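Local atomic coordinates of transcriptional regulator, Crp/Fnr family (Eubacterium rectale ATCC 33656, PDB entry 3DV8), a protein that probably regulates transcription as a dimer, binding DNA through a Crp-like helix-turn-helix domain coupled to a sensor domain of the cyclic nucleotide-binding family. Residues N12-T16 with A17-L21; D135-W138 with L139-Q142; N6-P9 with L10-D13; L190-F193 with Q194-L198. One frame throughout, in Å; residues are numbered along the deposited sequence. Where two conformers were deposited one is given.

Contact 1: residues N12-T16 with A17-L21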
loop_
_atom_site.group_PDB
_atom_site.type_symbol
_atom_site.label_atom_id
_atom_site.label_comp_id
_atom_site.label_asym_id
_atom_site.label_seq_id
_atom_site.Cartn_x
_atom_site.Cartn_y
_atom_site.Cartn_z
ATOM N N ASN A 12 10.207 -26.800 3.733
ATOM C CA ASN A 12 10.494 -27.573 4.964
ATOM C C ASN A 12 9.292 -27.641 5.904
ATOM O O ASN A 12 9.172 -28.591 6.669
ATOM C CB ASN A 12 11.700 -27.005 5.711
ATOM C CG ASN A 12 12.980 -27.143 4.926
ATOM O OD1 ASN A 12 13.525 -26.157 4.424
ATOM N ND2 ASN A 12 13.444 -28.377 4.769
ATOM N N ASP A 13 8.420 -26.629 5.835
ATOM C CA ASP A 13 7.180 -26.571 6.614
ATOM C C ASP A 13 6.028 -27.401 5.986
ATOM O O ASP A 13 5.090 -27.762 6.703
ATOM C CB ASP A 13 6.744 -25.108 6.831
ATOM C CG ASP A 13 7.797 -24.275 7.581
ATOM O OD1 ASP A 13 8.292 -24.735 8.639
ATOM O OD2 ASP A 13 8.109 -23.148 7.117
ATOM N N LEU A 14 6.093 -27.709 4.680
ATOM C CA LEU A 14 5.053 -28.521 4.002
ATOM C C LEU A 14 5.152 -30.012 4.343
ATOM O O LEU A 14 6.244 -30.514 4.614
ATOM C CB LEU A 14 5.136 -28.384 2.470
ATOM C CG LEU A 14 4.914 -27.022 1.813
ATOM C CD1 LEU A 14 5.051 -27.179 0.307
ATOM C CD2 LEU A 14 3.560 -26.419 2.170
ATOM N N ASN A 15 4.007 -30.707 4.317
ATOM C CA ASN A 15 3.953 -32.177 4.523
ATOM C C ASN A 15 4.191 -32.917 3.194
ATOM O O ASN A 15 4.365 -32.271 2.163
ATOM C CB ASN A 15 2.654 -32.618 5.240
ATOM C CG ASN A 15 1.363 -32.272 4.483
ATOM O OD1 ASN A 15 1.307 -32.259 3.260
ATOM N ND2 ASN A 15 0.307 -32.020 5.235
ATOM N N THR A 16 4.213 -34.251 3.221
ATOM C CA THR A 16 4.408 -35.076 2.009
ATOM C C THR A 16 3.353 -34.787 0.933
ATOM O O THR A 16 3.705 -34.525 -0.222
ATOM C CB THR A 16 4.397 -36.597 2.339
ATOM O OG1 THR A 16 5.474 -36.899 3.228
ATOM C CG2 THR A 16 4.553 -37.450 1.078
ATOM N N ALA A 17 2.078 -34.823 1.332
ATOM C CA ALA A 17 0.945 -34.568 0.423
ATOM C C ALA A 17 1.022 -33.188 -0.252
ATOM O O ALA A 17 0.817 -33.086 -1.458
ATOM C CB ALA A 17 -0.395 -34.744 1.157
ATOM N N GLN A 18 1.338 -32.152 0.530
ATOM C CA GLN A 18 1.504 -30.768 0.024
ATOM C C GLN A 18 2.727 -30.621 -0.887
ATOM O O GLN A 18 2.647 -29.959 -1.926
ATOM C CB GLN A 18 1.619 -29.776 1.185
ATOM C CG GLN A 18 0.316 -29.593 1.966
ATOM C CD GLN A 18 0.505 -28.993 3.343
ATOM O OE1 GLN A 18 1.597 -29.009 3.912
ATOM N NE2 GLN A 18 -0.577 -28.466 3.898
ATOM N N LYS A 19 3.852 -31.207 -0.463
ATOM C CA LYS A 19 5.101 -31.243 -1.252
ATOM C C LYS A 19 4.895 -31.902 -2.616
ATOM O O LYS A 19 5.426 -31.425 -3.612
ATOM C CB LYS A 19 6.229 -31.998 -0.514
ATOM C CG LYS A 19 6.956 -31.220 0.578
ATOM C CD LYS A 19 7.896 -32.154 1.342
ATOM C CE LYS A 19 8.746 -31.417 2.360
ATOM N NZ LYS A 19 9.551 -32.354 3.187
ATOM N N LYS A 20 4.122 -32.991 -2.646
ATOM C CA LYS A 20 3.861 -33.736 -3.881
ATOM C C LYS A 20 2.926 -32.988 -4.845
ATOM O O LYS A 20 3.161 -32.998 -6.064
ATOM C CB LYS A 20 3.255 -35.105 -3.579
ATOM C CG LYS A 20 3.514 -36.091 -4.681
ATOM C CD LYS A 20 2.451 -37.147 -4.804
ATOM C CE LYS A 20 2.914 -38.189 -5.798
ATOM N NZ LYS A 20 1.796 -38.826 -6.430
ATOM N N LEU A 21 1.871 -32.369 -4.298
ATOM C CA LEU A 21 0.882 -31.638 -5.101
ATOM C C LEU A 21 1.503 -30.441 -5.818
ATOM O O LEU A 21 1.179 -30.190 -6.978
ATOM C CB LEU A 21 -0.307 -31.181 -4.246
ATOM C CG LEU A 21 -1.534 -30.610 -4.974
ATOM C CD1 LEU A 21 -2.178 -31.647 -5.875
ATOM C CD2 LEU A 21 -2.550 -30.106 -3.964
HETATM O O HOH W 1 9.705 -31.462 5.784
#
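The side-chain amides of Asn15 and Gln18 lie stacked, their planes 25° apart, while the side chains themselves run at about a right angle to each other. Each one uses its oxygen on the backbone of the other. Asn15 OD1 accepts from Gln18 N at 2.7 Å, with the donor almost on the outward prolongation of the C=O bond (C=O...N angle 176°). In return Gln18 OE1 accepts from Asn15 N at 3.0 Å; here the N-H aims nearly straight at the oxygen, but the donor is tilted out of the carbonyl plane. The torsion of Asn15 explains its half of the exchange: CG stands between the backbone N and the carbonyl carbon (chi1 60°), which brings OD1 forward, to the N-H of Gln18 in the first turn. This reciprocal pair is a capping box, with Asn15 as N-cap of helix 16-23. The start of the helix would probably polarise OD1 further. Ordinary helix bonds then begin, from Lys19 N to Asn15 O and from Lys20 N to Thr16 O, both 2.9 Å. On the inner side Leu14 slants across Gln18, its CD2 branch 3.7 Å from Gln18 OE1, and beyond these Leu14 meets Phe8 and Gln18 meets Ile114 of helix 108-117. The extended chain of Lys19 runs back along the preceding loop, starting with CG 3.9 Å from Leu14 CB. At its tip NZ donates to a water at 2.8 Å, and that same water donates to Asn12 O at 3.1 Å, tying the lysine to the loop before the cap.

Contact 2: residues D135-W138 with L139-Q142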
loop_
_atom_site.group_PDB
_atom_site.type_symbol
_atom_site.label_atom_id
_atom_site.label_comp_id
_atom_site.label_asym_id
_atom_site.label_seq_id
_atom_site.Cartn_x
_atom_site.Cartn_y
_atom_site.Cartn_z
ATOM N N ASP A 135 6.595 -2.660 1.094
ATOM C CA ASP A 135 7.246 -2.088 -0.118
ATOM C C ASP A 135 6.450 -0.887 -0.645
ATOM O O ASP A 135 7.005 0.190 -0.891
ATOM C CB ASP A 135 7.362 -3.112 -1.274
ATOM C CG ASP A 135 8.306 -4.275 -0.979
ATOM O OD1 ASP A 135 9.201 -4.141 -0.124
ATOM O OD2 ASP A 135 8.169 -5.333 -1.636
ATOM N N VAL A 136 5.144 -1.093 -0.808
ATOM C CA VAL A 136 4.224 -0.041 -1.246
ATOM C C VAL A 136 4.132 1.128 -0.238
ATOM O O VAL A 136 3.936 2.273 -0.643
ATOM C CB VAL A 136 2.831 -0.639 -1.581
ATOM C CG1 VAL A 136 1.817 0.438 -1.796
ATOM C CG2 VAL A 136 2.931 -1.546 -2.821
HETATM N N MSE A 137 4.277 0.851 1.058
HETATM C CA MSE A 137 4.296 1.931 2.079
HETATM C C MSE A 137 5.568 2.776 2.042
HETATM O O MSE A 137 5.501 3.971 2.349
HETATM C CB MSE A 137 4.024 1.387 3.476
HETATM C CG MSE A 137 2.597 0.900 3.672
HETATM SE SE MSE A 137 1.327 2.339 3.884
HETATM C CE MSE A 137 1.165 2.810 2.169
ATOM N N TRP A 138 6.708 2.160 1.698
ATOM C CA TRP A 138 7.953 2.902 1.474
ATOM C C TRP A 138 7.769 3.823 0.256
ATOM O O TRP A 138 8.267 4.959 0.265
ATOM C CB TRP A 138 9.171 1.981 1.298
ATOM C CG TRP A 138 10.386 2.703 0.757
ATOM C CD1 TRP A 138 11.255 3.504 1.454
ATOM C CD2 TRP A 138 10.841 2.711 -0.611
ATOM N NE1 TRP A 138 12.224 4.004 0.606
ATOM C CE2 TRP A 138 11.996 3.535 -0.664
ATOM C CE3 TRP A 138 10.384 2.095 -1.798
ATOM C CZ2 TRP A 138 12.709 3.756 -1.864
ATOM C CZ3 TRP A 138 11.088 2.320 -2.999
ATOM C CH2 TRP A 138 12.241 3.144 -3.016
ATOM N N LEU A 139 7.049 3.326 -0.765
ATOM C CA LEU A 139 6.730 4.105 -1.955
ATOM C C LEU A 139 5.852 5.323 -1.630
ATOM O O LEU A 139 6.144 6.402 -2.141
ATOM C CB LEU A 139 6.092 3.237 -3.045
ATOM C CG LEU A 139 5.828 3.891 -4.410
ATOM C CD1 LEU A 139 7.066 4.525 -4.992
ATOM C CD2 LEU A 139 5.283 2.875 -5.358
ATOM N N ILE A 140 4.807 5.173 -0.800
ATOM C CA ILE A 140 3.974 6.342 -0.404
ATOM C C ILE A 140 4.849 7.378 0.309
ATOM O O ILE A 140 4.797 8.555 -0.035
ATOM C CB ILE A 140 2.728 6.001 0.479
ATOM C CG1 ILE A 140 1.669 5.257 -0.340
ATOM C CG2 ILE A 140 2.079 7.276 1.054
ATOM C CD1 ILE A 140 0.236 5.274 0.293
ATOM N N GLU A 141 5.663 6.910 1.264
ATOM C CA GLU A 141 6.614 7.759 2.002
ATOM C C GLU A 141 7.591 8.497 1.069
ATOM O O GLU A 141 7.857 9.688 1.298
ATOM C CB GLU A 141 7.373 6.947 3.075
ATOM C CG GLU A 141 6.469 6.506 4.262
ATOM C CD GLU A 141 7.087 5.457 5.211
ATOM O OE1 GLU A 141 8.248 5.030 5.014
ATOM O OE2 GLU A 141 6.385 5.051 6.171
ATOM N N GLN A 142 8.060 7.805 0.012
ATOM C CA GLN A 142 8.991 8.390 -0.963
ATOM C C GLN A 142 8.254 9.442 -1.809
ATOM O O GLN A 142 8.718 10.572 -1.932
ATOM C CB GLN A 142 9.651 7.327 -1.875
ATOM C CG GLN A 142 10.965 7.817 -2.512
ATOM C CD GLN A 142 11.471 7.001 -3.723
ATOM O OE1 GLN A 142 10.755 6.793 -4.709
ATOM N NE2 GLN A 142 12.739 6.605 -3.670
#
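Glu141 runs, extended, past the carbonyl of Met137, one turn earlier in helix 119-145, the long helix that, as in other Crp/Fnr regulators, pairs with its counterpart in the second subunit. From the backbone, Glu141 N donates to Met137 O at 3.1 Å, with an N-H...O angle of 169°. CB then sits 3.6 Å from both Met137 O and Trp138 O. CG, placed beside the backbone N (chi1 -70°), comes closer, 3.3 Å from Met137 O, and CD follows at 3.6 Å. At the tip OE1 is only loosely placed, 4.0 Å from Met137 O and 4.1 Å from Trp138 CA. Ile59 of the second subunit packs on this glutamate. Replaced by a glycine, Glu141 would lose the methylenes over Met137 O, which is likely to leave that carbonyl less covered and Ile59 of the second subunit without this neighbour. Further round the helix, Val136 packs on Met137 of the second subunit, and Met137 and Ile140 pack on its Val136. Met137, a selenomethionine, lies side by side with Ile140; bends at chi2 and chi3 swing its terminal methyl CE to 3.5 Å from Ile140 CG1.

Contact 3: residues N6-P9 with L10-D13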
loop_
_atom_site.group_PDB
_atom_site.type_symbol
_atom_site.label_atom_id
_atom_site.label_comp_id
_atom_site.label_asym_id
_atom_site.label_seq_id
_atom_site.Cartn_x
_atom_site.Cartn_y
_atom_site.Cartn_z
ATOM N N ASN A 6 14.895 -25.565 -3.424
ATOM C CA ASN A 6 15.938 -24.867 -2.647
ATOM C C ASN A 6 15.540 -23.396 -2.393
ATOM O O ASN A 6 15.828 -22.837 -1.336
ATOM C CB ASN A 6 17.287 -24.881 -3.383
ATOM C CG ASN A 6 17.825 -26.283 -3.617
ATOM O OD1 ASN A 6 18.748 -26.711 -2.937
ATOM N ND2 ASN A 6 17.245 -27.002 -4.568
ATOM N N TYR A 7 14.839 -22.813 -3.370
ATOM C CA TYR A 7 14.423 -21.395 -3.427
ATOM C C TYR A 7 13.076 -21.079 -2.744
ATOM O O TYR A 7 12.684 -19.909 -2.659
ATOM C CB TYR A 7 14.318 -20.970 -4.918
ATOM C CG TYR A 7 15.632 -20.981 -5.707
ATOM C CD1 TYR A 7 16.325 -22.182 -6.003
ATOM C CD2 TYR A 7 16.164 -19.788 -6.209
ATOM C CE1 TYR A 7 17.521 -22.172 -6.730
ATOM C CE2 TYR A 7 17.360 -19.773 -6.940
ATOM C CZ TYR A 7 18.028 -20.962 -7.197
ATOM O OH TYR A 7 19.191 -20.918 -7.920
ATOM N N PHE A 8 12.383 -22.118 -2.274
ATOM C CA PHE A 8 11.060 -22.027 -1.655
ATOM C C PHE A 8 11.243 -22.345 -0.153
ATOM O O PHE A 8 11.371 -23.524 0.210
ATOM C CB PHE A 8 10.145 -23.029 -2.384
ATOM C CG PHE A 8 8.694 -22.982 -1.979
ATOM C CD1 PHE A 8 7.949 -21.812 -2.119
ATOM C CD2 PHE A 8 8.043 -24.138 -1.546
ATOM C CE1 PHE A 8 6.586 -21.778 -1.771
ATOM C CE2 PHE A 8 6.686 -24.120 -1.202
ATOM C CZ PHE A 8 5.953 -22.934 -1.320
ATOM N N PRO A 9 11.275 -21.302 0.721
ATOM C CA PRO A 9 11.530 -21.506 2.168
ATOM C C PRO A 9 10.395 -22.192 2.947
ATOM O O PRO A 9 10.639 -22.746 4.021
ATOM C CB PRO A 9 11.782 -20.082 2.685
ATOM C CG PRO A 9 10.987 -19.233 1.805
ATOM C CD PRO A 9 11.002 -19.879 0.438
ATOM N N LEU A 10 9.178 -22.146 2.403
ATOM C CA LEU A 10 8.007 -22.837 2.967
ATOM C C LEU A 10 8.073 -24.382 2.812
ATOM O O LEU A 10 7.351 -25.092 3.512
ATOM C CB LEU A 10 6.743 -22.293 2.285
ATOM C CG LEU A 10 5.344 -22.735 2.700
ATOM C CD1 LEU A 10 5.070 -22.452 4.180
ATOM C CD2 LEU A 10 4.346 -22.016 1.795
ATOM N N TRP A 11 8.931 -24.875 1.906
ATOM C CA TRP A 11 9.109 -26.312 1.608
ATOM C C TRP A 11 9.336 -27.224 2.817
ATOM O O TRP A 11 8.742 -28.305 2.889
ATOM C CB TRP A 11 10.269 -26.518 0.616
ATOM C CG TRP A 11 10.382 -27.925 0.099
ATOM C CD1 TRP A 11 11.190 -28.922 0.586
ATOM C CD2 TRP A 11 9.650 -28.498 -0.990
ATOM N NE1 TRP A 11 11.014 -30.076 -0.141
ATOM C CE2 TRP A 11 10.077 -29.847 -1.115
ATOM C CE3 TRP A 11 8.676 -28.006 -1.877
ATOM C CZ2 TRP A 11 9.564 -30.710 -2.099
ATOM C CZ3 TRP A 11 8.163 -28.860 -2.855
ATOM C CH2 TRP A 11 8.612 -30.200 -2.958
ATOM N N ASN A 12 10.207 -26.800 3.733
ATOM C CA ASN A 12 10.494 -27.573 4.964
ATOM C C ASN A 12 9.292 -27.641 5.904
ATOM O O ASN A 12 9.172 -28.591 6.669
ATOM C CB ASN A 12 11.700 -27.005 5.711
ATOM C CG ASN A 12 12.980 -27.143 4.926
ATOM O OD1 ASN A 12 13.525 -26.157 4.424
ATOM N ND2 ASN A 12 13.444 -28.377 4.769
ATOM N N ASP A 13 8.420 -26.629 5.835
ATOM C CA ASP A 13 7.180 -26.571 6.614
ATOM C C ASP A 13 6.028 -27.401 5.986
ATOM O O ASP A 13 5.090 -27.762 6.703
ATOM C CB ASP A 13 6.744 -25.108 6.831
ATOM C CG ASP A 13 7.797 -24.275 7.581
ATOM O OD1 ASP A 13 8.292 -24.735 8.639
ATOM O OD2 ASP A 13 8.109 -23.148 7.117
#
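Phe8 and Trp11 share the one hydrogen bond that spans this turn: Trp11 N donates to Phe8 O at 3.3 Å. The N-H...O angle of 155° is fairly straight, yet the donor stands well above the carbonyl plane, 56° out of it, and so misses the lone pairs. A second bond, from Asp13 N to Leu10 O at 3.0 Å, is weak. Of the CH-pi type is the approach of Leu10 CB to the Phe8 ring: it lies over one face, 4.0 Å from the centroid and 22° off the normal, displaced toward the rim. The backbone here makes a beta turn with Pro9 and Leu10 at its corners, in the N-terminal lead-in to helix 16-23. The remaining contacts are apolar. Phe8 and Leu10 both hold CG anti to the backbone N, and the two side chains run side by side the same way, bringing Leu10 CD2 to 3.6 Å from Phe8 CZ. Trp11 crosses Phe8 at about a right angle, and Phe8 CD2 lies at the indole edge, in its plane, 3.9 Å from Trp11 CE3. With an alanine in place of Phe8 the ring is gone, and Leu10 CB and CD2 would probably be left without the surface they rest on, with a gap beside Trp11. Outside the turn, Leu10 packs on Val121 and Tyr124 of helix 119-145, while Phe8 touches Met77.

Contact 4: residues L190-F193 with Q194-L198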
loop_
_atom_site.group_PDB
_atom_site.type_symbol
_atom_site.label_atom_id
_atom_site.label_comp_id
_atom_site.label_asym_id
_atom_site.label_seq_id
_atom_site.Cartn_x
_atom_site.Cartn_y
_atom_site.Cartn_z
ATOM N N LEU A 190 17.380 15.411 -15.706
ATOM C CA LEU A 190 18.667 14.803 -16.062
ATOM C C LEU A 190 19.645 15.865 -16.595
ATOM O O LEU A 190 20.845 15.807 -16.302
ATOM C CB LEU A 190 18.484 13.637 -17.045
ATOM C CG LEU A 190 17.716 12.414 -16.509
ATOM C CD1 LEU A 190 17.300 11.494 -17.657
ATOM C CD2 LEU A 190 18.490 11.630 -15.418
ATOM N N ARG A 191 19.123 16.836 -17.348
ATOM C CA ARG A 191 19.930 17.967 -17.864
ATOM C C ARG A 191 20.404 18.918 -16.752
ATOM O O ARG A 191 21.499 19.476 -16.847
ATOM C CB ARG A 191 19.190 18.702 -18.975
ATOM C CG ARG A 191 19.113 17.861 -20.240
ATOM C CD ARG A 191 18.192 18.482 -21.252
ATOM N NE ARG A 191 18.261 17.810 -22.547
ATOM C CZ ARG A 191 17.502 18.112 -23.605
ATOM N NH1 ARG A 191 16.585 19.093 -23.558
ATOM N NH2 ARG A 191 17.659 17.419 -24.738
ATOM N N TYR A 192 19.576 19.090 -15.717
ATOM C CA TYR A 192 19.963 19.827 -14.495
ATOM C C TYR A 192 21.095 19.071 -13.765
ATOM O O TYR A 192 22.043 19.690 -13.279
ATOM C CB TYR A 192 18.743 20.061 -13.577
ATOM C CG TYR A 192 19.081 20.454 -12.157
ATOM C CD1 TYR A 192 19.660 21.697 -11.864
ATOM C CD2 TYR A 192 18.821 19.579 -11.091
ATOM C CE1 TYR A 192 19.984 22.054 -10.528
ATOM C CE2 TYR A 192 19.136 19.923 -9.763
ATOM C CZ TYR A 192 19.716 21.154 -9.493
ATOM O OH TYR A 192 20.014 21.466 -8.196
ATOM N N PHE A 193 20.965 17.741 -13.693
ATOM C CA PHE A 193 21.987 16.843 -13.115
ATOM C C PHE A 193 23.300 16.916 -13.909
ATOM O O PHE A 193 24.381 16.936 -13.306
ATOM C CB PHE A 193 21.475 15.383 -13.064
ATOM C CG PHE A 193 20.556 15.062 -11.892
ATOM C CD1 PHE A 193 19.718 16.026 -11.295
ATOM C CD2 PHE A 193 20.465 13.734 -11.442
ATOM C CE1 PHE A 193 18.869 15.681 -10.232
ATOM C CE2 PHE A 193 19.613 13.379 -10.381
ATOM C CZ PHE A 193 18.820 14.352 -9.779
ATOM N N GLN A 194 23.193 16.964 -15.245
ATOM C CA GLN A 194 24.377 17.090 -16.126
ATOM C C GLN A 194 25.069 18.444 -15.953
ATOM O O GLN A 194 26.303 18.498 -15.900
ATOM C CB GLN A 194 24.047 16.852 -17.609
ATOM C CG GLN A 194 25.307 16.715 -18.510
ATOM C CD GLN A 194 25.014 16.405 -19.966
ATOM O OE1 GLN A 194 25.745 15.653 -20.597
ATOM N NE2 GLN A 194 23.953 16.982 -20.505
ATOM N N VAL A 195 24.279 19.519 -15.881
ATOM C CA VAL A 195 24.795 20.867 -15.598
ATOM C C VAL A 195 25.490 20.900 -14.214
ATOM O O VAL A 195 26.543 21.517 -14.073
ATOM C CB VAL A 195 23.678 21.942 -15.745
ATOM C CG1 VAL A 195 24.085 23.279 -15.141
ATOM C CG2 VAL A 195 23.318 22.093 -17.218
ATOM N N GLU A 196 24.930 20.194 -13.228
ATOM C CA GLU A 196 25.540 20.059 -11.885
ATOM C C GLU A 196 26.664 18.993 -11.780
ATOM O O GLU A 196 27.164 18.752 -10.685
ATOM C CB GLU A 196 24.443 19.790 -10.830
ATOM C CG GLU A 196 23.463 20.954 -10.643
ATOM C CD GLU A 196 24.121 22.198 -10.058
ATOM O OE1 GLU A 196 24.747 22.089 -8.981
ATOM O OE2 GLU A 196 24.009 23.283 -10.674
ATOM N N GLY A 197 27.063 18.357 -12.886
ATOM C CA GLY A 197 28.120 17.340 -12.871
ATOM C C GLY A 197 27.815 15.994 -12.214
ATOM O O GLY A 197 28.737 15.217 -11.961
ATOM N N LEU A 198 26.546 15.701 -11.949
ATOM C CA LEU A 198 26.158 14.430 -11.322
ATOM C C LEU A 198 26.149 13.266 -12.316
ATOM O O LEU A 198 26.480 12.127 -11.949
ATOM C CB LEU A 198 24.779 14.552 -10.669
ATOM C CG LEU A 198 24.624 15.643 -9.597
ATOM C CD1 LEU A 198 23.187 15.647 -9.082
ATOM C CD2 LEU A 198 25.609 15.470 -8.443
#
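Leu198 N donates to Phe193 O at 2.8 Å, with an N-H...O angle of 150°, and together with the bond from Gly197 N to Gln194 O, 3.1 Å long, it closes the end of helix 183-195. Gly197 carries the positive phi (70°) of this Schellman motif. Just before it, regular helix bonds hold the last turns: Gln194 N to Leu190 O at 2.8 Å and Glu196 N to Tyr192 O at 2.9 Å. The carboxamide of Gln194 looks elsewhere, its OE1 accepting from Leu201 N in strand 199-202. In packing, Leu198 CD1 stands over one face of the Phe193 ring, 4.0 Å from the centroid and 15° off the normal. Apolar contact between these two positions, before and after the turn, commonly accompanies a Schellman motif. Phe193 is also met by Val152 and Leu156 of helix 148-163 and by Leu214 of helix 211-219. On another side, Glu196 CG lies over a face of the Tyr192 ring, 4.1 Å from the centroid, with CE1 its nearest ring atom. The position, after helix 172-179 in the helix-turn-helix domain, is consistent with 183-195 being the recognition helix. Tyr192 meets Glu196 through a methylene and Phe193 meets Leu198 through a methyl, so the helix end is held by backbone bonds and apolar cover; the carboxylate of Glu196 makes a long, weak ion pair with Arg213, and charge probably adds little.

Contacts 1 and 3 form one unit: they share Asn12 and Asp13, their centres are 10 Å apart, and they touch directly, Lys19 CE lying 3.2 Å from Trp11 O and Leu14 CD1 3.8 Å from Phe8 CE2. The turn of contact 3 leads into the helix start capped in contact 1. Contact 2 stands apart, its centre 28 Å from that of contact 3 and 26 Å from that of contact 4, at the subunit interface. Contact 4 lies in the helix-turn-helix domain, which probably binds DNA, its centre about 55 Å from that of contact 1, beyond the chain's centre. Helix 119-145 comes in the chain between strand 101-107 and helix 172-179, consistent with a connecting role.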